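Local coordinates for phosphate ABC transporter, phosphate-binding protein (Clostridium perfringens, PDB 4Q8R) that probably captures phosphate outside the cell with high affinity and delivers it to an ABC-type transporter for uptake, at residues S156-Q164 against G171-V182. Sequence-based numbering, arbitrary orientation.
Sequences SGNIKSLVQ and GYISFSYVDDSV
At what is probably the phosphate-binding cleft, the first turn of helix 156-164 meets the chain that leaves strand 169-174: Ser156 CB lies over one face of the Tyr177 ring in a CH-pi contact, 3.6 Å from the ring centroid. Both hydroxyls bond to Thr12, Ser156 OG to Thr12 OG1 and Tyr177 OH to Thr12 O, and a phosphate ion is bound about 5 Å from the Ser156 side chain. Ser156 OG also shares a water with Ser174 N. Ile173 CD1 reaches Ser156 O and lies 3.8 Å from Lys160 CB. In this periplasmic-binding-protein fold the helix packs on the strand through Ile159, whose CD1 lies 3.9 Å from Gly171 CA, and through Val163. Lys160, its chain extended with CG anti to the backbone N (chi1 -177°), spans to the loop, where NZ donates to Tyr177 O at 2.8 Å and forms a salt bridge with Asp179 OD2, meeting it from above the carboxylate plane. That carboxylate is held by Ser181, whose N donates to Asp179 OD1, closing an Asx turn, and whose OG donates to the same oxygen on its syn side. Gln164 NE2 donates to Ser181 OG at 2.7 Å, the hydroxyl oxygen nearly in the Gln164 amide plane, while Gln164 CG rests on Val182 CG1.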
ATOM      1  N   SER A 156       5.165  -2.813  -5.128  1.00 19.13           N
ATOM      2  CA  SER A 156       4.079  -2.093  -5.811  1.00 19.51           C
ATOM      3  C   SER A 156       4.404  -1.904  -7.290  1.00 20.49           C
ATOM      4  O   SER A 156       3.518  -2.047  -8.141  1.00 22.03           O
ATOM      5  CB  SER A 156       3.889  -0.722  -5.164  1.00 21.38           C
ATOM      6  OG  SER A 156       3.355  -0.797  -3.859  1.00 20.77           O
ATOM      7  N   GLY A 157       5.607  -1.418  -7.586  1.00 23.41           N
ATOM      8  CA  GLY A 157       5.984  -1.127  -8.983  1.00 24.90           C
ATOM      9  C   GLY A 157       5.826  -2.369  -9.873  1.00 23.64           C
ATOM     10  O   GLY A 157       5.352  -2.318 -11.034  1.00 24.04           O
ATOM     11  N   ASN A 158       6.248  -3.518  -9.330  1.00 21.64           N
ATOM     12  CA  ASN A 158       6.223  -4.756 -10.094  1.00 20.77           C
ATOM     13  C   ASN A 158       4.794  -5.236 -10.334  1.00 21.42           C
ATOM     14  O   ASN A 158       4.480  -5.739 -11.409  1.00 21.75           O
ATOM     15  CB  ASN A 158       7.105  -5.845  -9.507  1.00 26.35           C
ATOM     16  CG  ASN A 158       8.594  -5.595  -9.830  1.00 37.28           C
ATOM     17  OD1 ASN A 158       8.931  -5.022 -10.874  1.00 45.54           O
ATOM     18  ND2 ASN A 158       9.480  -6.025  -8.977  1.00 36.73           N
ATOM     19  N   ILE A 159       3.895  -5.097  -9.361  1.00 20.80           N
ATOM     20  CA  ILE A 159       2.551  -5.542  -9.569  1.00 19.89           C
ATOM     21  C   ILE A 159       1.857  -4.666 -10.632  1.00 22.05           C
ATOM     22  O   ILE A 159       1.130  -5.171 -11.487  1.00 21.52           O
ATOM     23  CB  ILE A 159       1.791  -5.747  -8.256  1.00 23.58           C
ATOM     24  CG1 ILE A 159       0.490  -6.565  -8.465  1.00 23.43           C
ATOM     25  CG2 ILE A 159       1.433  -4.451  -7.558  1.00 24.92           C
ATOM     26  CD1 ILE A 159      -0.049  -7.208  -7.146  1.00 24.74           C
ATOM     27  N   LYS A 160       2.107  -3.369 -10.579  1.00 22.71           N
ATOM     28  CA  LYS A 160       1.550  -2.483 -11.584  1.00 23.16           C
ATOM     29  C   LYS A 160       2.063  -2.905 -12.999  1.00 24.66           C
ATOM     30  O   LYS A 160       1.279  -2.991 -13.941  1.00 24.22           O
ATOM     31  CB  LYS A 160       1.971  -1.032 -11.304  1.00 21.62           C
ATOM     32  CG  LYS A 160       1.403   0.012 -12.243  1.00 26.37           C
ATOM     33  CD  LYS A 160       1.753   1.376 -11.696  1.00 29.51           C
ATOM     34  CE  LYS A 160       1.258   2.441 -12.627  1.00 29.44           C
ATOM     35  NZ  LYS A 160       1.574   3.807 -12.136  1.00 33.18           N
ATOM     36  N   SER A 161       3.355  -3.148 -13.118  1.00 23.82           N
ATOM     37  CA  SER A 161       3.979  -3.499 -14.398  0.62 25.39           C
ATOM     38  C   SER A 161       3.383  -4.804 -14.919  1.00 26.16           C
ATOM     39  O   SER A 161       3.083  -4.929 -16.103  1.00 26.87           O
ATOM     40  CB  SER A 161       5.477  -3.648 -14.246  0.62 22.61           C
ATOM     41  OG  SER A 161       6.117  -2.402 -14.070  0.62 26.78           O
ATOM     42  N   LEU A 162       3.173  -5.768 -14.050  1.00 22.52           N
ATOM     43  CA  LEU A 162       2.573  -7.033 -14.509  0.50 22.36           C
ATOM     44  C   LEU A 162       1.166  -6.838 -15.112  1.00 23.94           C
ATOM     45  O   LEU A 162       0.839  -7.367 -16.215  1.00 27.27           O
ATOM     46  CB  LEU A 162       2.620  -8.086 -13.393  0.50 25.81           C
ATOM     47  CG  LEU A 162       2.686  -9.536 -13.866  0.50 31.42           C
ATOM     48  CD1 LEU A 162       3.847  -9.722 -14.807  0.50 31.14           C
ATOM     49  CD2 LEU A 162       2.741 -10.498 -12.688  0.50 32.39           C
ATOM     50  N   VAL A 163       0.351  -6.070 -14.410  1.00 21.67           N
ATOM     51  CA  VAL A 163      -1.009  -5.782 -14.826  1.00 21.98           C
ATOM     52  C   VAL A 163      -0.968  -4.967 -16.134  1.00 24.41           C
ATOM     53  O   VAL A 163      -1.709  -5.263 -17.087  1.00 25.06           O
ATOM     54  CB  VAL A 163      -1.808  -5.108 -13.728  1.00 21.13           C
ATOM     55  CG1 VAL A 163      -3.165  -4.629 -14.239  1.00 24.30           C
ATOM     56  CG2 VAL A 163      -1.989  -6.017 -12.530  1.00 22.86           C
ATOM     57  N   GLN A 164      -0.051  -4.009 -16.212  1.00 23.62           N
ATOM     58  CA  GLN A 164       0.138  -3.250 -17.439  1.00 24.51           C
ATOM     59  C   GLN A 164       0.486  -4.142 -18.624  1.00 25.99           C
ATOM     60  O   GLN A 164       0.188  -3.780 -19.763  1.00 28.41           O
ATOM     61  CB  GLN A 164       1.224  -2.201 -17.355  1.00 26.93           C
ATOM     62  CG  GLN A 164       0.861  -1.018 -16.501  1.00 29.70           C
ATOM     63  CD  GLN A 164       2.068  -0.111 -16.217  1.00 30.67           C
ATOM     64  OE1 GLN A 164       3.213  -0.583 -16.120  1.00 32.61           O
ATOM     65  NE2 GLN A 164       1.834   1.202 -16.123  1.00 36.37           N
ATOM     66  N   GLY A 171      -4.481  -7.313 -10.021  1.00 20.90           N
ATOM     67  CA  GLY A 171      -3.590  -7.147  -8.862  1.00 22.14           C
ATOM     68  C   GLY A 171      -4.167  -6.131  -7.919  1.00 22.91           C
ATOM     69  O   GLY A 171      -5.221  -5.593  -8.162  1.00 24.49           O
ATOM     70  N   TYR A 172      -3.452  -5.867  -6.817  1.00 21.31           N
ATOM     71  CA  TYR A 172      -3.876  -4.861  -5.851  1.00 20.57           C
ATOM     72  C   TYR A 172      -2.710  -3.959  -5.533  1.00 20.63           C
ATOM     73  O   TYR A 172      -1.572  -4.354  -5.481  1.00 21.09           O
ATOM     74  CB  TYR A 172      -4.469  -5.511  -4.618  1.00 21.97           C
ATOM     75  CG  TYR A 172      -3.585  -6.602  -3.995  1.00 19.13           C
ATOM     76  CD1 TYR A 172      -2.459  -6.281  -3.213  1.00 20.46           C
ATOM     77  CD2 TYR A 172      -3.905  -7.959  -4.156  1.00 19.88           C
ATOM     78  CE1 TYR A 172      -1.706  -7.291  -2.609  1.00 20.88           C
ATOM     79  CE2 TYR A 172      -3.119  -8.939  -3.599  1.00 20.47           C
ATOM     80  CZ  TYR A 172      -2.044  -8.602  -2.854  1.00 19.71           C
ATOM     81  OH  TYR A 172      -1.268  -9.576  -2.259  1.00 19.53           O
ATOM     82  N   ILE A 173      -3.033  -2.696  -5.315  1.00 19.91           N
ATOM     83  CA  ILE A 173      -2.015  -1.685  -5.172  1.00 21.23           C
ATOM     84  C   ILE A 173      -2.567  -0.445  -4.518  1.00 20.92           C
ATOM     85  O   ILE A 173      -3.746  -0.141  -4.643  1.00 23.04           O
ATOM     86  CB  ILE A 173      -1.485  -1.343  -6.557  1.00 23.98           C
ATOM     87  CG1 ILE A 173      -0.135  -0.681  -6.511  1.00 22.99           C
ATOM     88  CG2 ILE A 173      -2.485  -0.463  -7.371  1.00 24.46           C
ATOM     89  CD1 ILE A 173       0.540  -0.598  -7.837  1.00 24.94           C
ATOM     90  N   SER A 174      -1.726   0.284  -3.796  1.00 21.81           N
ATOM     91  CA  SER A 174      -2.102   1.588  -3.230  1.00 20.35           C
ATOM     92  C   SER A 174      -2.645   2.540  -4.330  1.00 22.60           C
ATOM     93  O   SER A 174      -2.114   2.579  -5.441  1.00 22.31           O
ATOM     94  CB  SER A 174      -0.854   2.229  -2.634  1.00 23.18           C
ATOM     95  OG  SER A 174      -1.019   3.621  -2.403  1.00 24.55           O
ATOM     96  N   PHE A 175      -3.639   3.331  -3.964  1.00 22.67           N
ATOM     97  CA  PHE A 175      -4.188   4.345  -4.847  1.00 25.67           C
ATOM     98  C   PHE A 175      -3.069   5.278  -5.352  1.00 29.26           C
ATOM     99  O   PHE A 175      -3.204   5.899  -6.446  1.00 28.97           O
ATOM    100  CB  PHE A 175      -5.151   5.225  -4.080  1.00 25.89           C
ATOM    101  CG  PHE A 175      -6.516   4.654  -3.811  1.00 29.41           C
ATOM    102  CD1 PHE A 175      -6.882   3.317  -4.065  1.00 29.39           C
ATOM    103  CD2 PHE A 175      -7.517   5.527  -3.250  1.00 30.37           C
ATOM    104  CE1 PHE A 175      -8.145   2.890  -3.782  1.00 29.09           C
ATOM    105  CE2 PHE A 175      -8.791   5.096  -3.024  1.00 30.83           C
ATOM    106  CZ  PHE A 175      -9.112   3.737  -3.259  1.00 29.57           C
ATOM    107  N   SER A 176      -1.995   5.440  -4.543  1.00 26.00           N
ATOM    108  CA  SER A 176      -0.861   6.278  -4.877  1.00 28.58           C
ATOM    109  C   SER A 176      -0.199   5.915  -6.215  1.00 26.45           C
ATOM    110  O   SER A 176       0.466   6.711  -6.857  1.00 31.10           O
ATOM    111  CB  SER A 176       0.195   6.279  -3.739  1.00 28.15           C
ATOM    112  OG  SER A 176       0.942   7.413  -3.812  1.00 38.12           O
ATOM    113  N   TYR A 177      -0.356   4.642  -6.612  1.00 25.26           N
ATOM    114  CA  TYR A 177       0.239   4.149  -7.854  1.00 28.17           C
ATOM    115  C   TYR A 177      -0.750   4.074  -8.999  1.00 26.51           C
ATOM    116  O   TYR A 177      -0.360   3.726 -10.110  1.00 27.85           O
ATOM    117  CB  TYR A 177       0.798   2.740  -7.658  1.00 23.51           C
ATOM    118  CG  TYR A 177       2.104   2.696  -6.878  1.00 24.66           C
ATOM    119  CD1 TYR A 177       2.139   2.918  -5.494  1.00 25.11           C
ATOM    120  CD2 TYR A 177       3.302   2.448  -7.544  1.00 24.88           C
ATOM    121  CE1 TYR A 177       3.350   2.849  -4.793  1.00 22.49           C
ATOM    122  CE2 TYR A 177       4.495   2.417  -6.867  1.00 25.28           C
ATOM    123  CZ  TYR A 177       4.536   2.619  -5.505  1.00 23.95           C
ATOM    124  OH  TYR A 177       5.772   2.466  -4.923  1.00 24.94           O
ATOM    125  N   VAL A 178      -2.018   4.356  -8.756  1.00 24.62           N
ATOM    126  CA  VAL A 178      -3.039   4.206  -9.830  1.00 27.77           C
ATOM    127  C   VAL A 178      -2.933   5.396 -10.780  1.00 34.70           C
ATOM    128  O   VAL A 178      -2.787   6.509 -10.342  1.00 34.93           O
ATOM    129  CB  VAL A 178      -4.457   4.076  -9.274  1.00 26.51           C
ATOM    130  CG1 VAL A 178      -5.469   4.035 -10.423  1.00 30.99           C
ATOM    131  CG2 VAL A 178      -4.589   2.806  -8.411  1.00 28.19           C
ATOM    132  N   ASP A 179      -2.909   5.145 -12.075  1.00 30.94           N
ATOM    133  CA  ASP A 179      -2.965   6.186 -13.051  1.00 33.14           C
ATOM    134  C   ASP A 179      -3.708   5.645 -14.225  1.00 31.48           C
ATOM    135  O   ASP A 179      -4.297   4.574 -14.126  1.00 33.21           O
ATOM    136  CB  ASP A 179      -1.565   6.693 -13.452  1.00 35.80           C
ATOM    137  CG  ASP A 179      -0.670   5.581 -14.001  1.00 35.17           C
ATOM    138  OD1 ASP A 179      -1.206   4.571 -14.493  1.00 36.30           O
ATOM    139  OD2 ASP A 179       0.545   5.724 -13.944  1.00 38.71           O
ATOM    140  N   ASP A 180      -3.748   6.459 -15.305  1.00 37.55           N
ATOM    141  CA  ASP A 180      -4.493   6.076 -16.509  1.00 39.32           C
ATOM    142  C   ASP A 180      -4.029   4.850 -17.260  1.00 38.40           C
ATOM    143  O   ASP A 180      -4.698   4.454 -18.191  1.00 41.85           O
ATOM    144  CB  ASP A 180      -4.543   7.214 -17.509  1.00 44.12           C
ATOM    145  CG  ASP A 180      -5.211   8.457 -16.944  1.00 63.13           C
ATOM    146  OD1 ASP A 180      -5.984   8.341 -15.968  1.00 70.31           O
ATOM    147  OD2 ASP A 180      -4.950   9.540 -17.476  1.00 74.59           O
ATOM    148  N   SER A 181      -2.928   4.245 -16.859  1.00 37.02           N
ATOM    149  CA  SER A 181      -2.371   3.105 -17.554  1.00 36.27           C
ATOM    150  C   SER A 181      -3.023   1.784 -17.144  1.00 33.61           C
ATOM    151  O   SER A 181      -2.793   0.795 -17.792  1.00 36.40           O
ATOM    152  CB  SER A 181      -0.853   3.010 -17.315  1.00 36.95           C
ATOM    153  OG  SER A 181      -0.552   2.561 -16.014  1.00 38.16           O
ATOM    154  N   VAL A 182      -3.779   1.807 -16.052  1.00 31.12           N
ATOM    155  CA  VAL A 182      -4.472   0.649 -15.481  1.00 29.25           C
ATOM    156  C   VAL A 182      -5.870   1.094 -15.056  1.00 31.00           C
ATOM    157  O   VAL A 182      -6.182   2.294 -15.069  1.00 35.88           O
ATOM    158  CB  VAL A 182      -3.690   0.028 -14.284  1.00 30.28           C
ATOM    159  CG1 VAL A 182      -2.339  -0.541 -14.723  1.00 29.26           C
ATOM    160  CG2 VAL A 182      -3.505   1.009 -13.153  1.00 31.94           C
TER
HETATM  161  O   HOH W   1       0.780  -0.946  -2.942  1.00 22.71           O
HETATM  162  O   HOH W   2       2.362   4.396 -16.330  1.00 90.51           O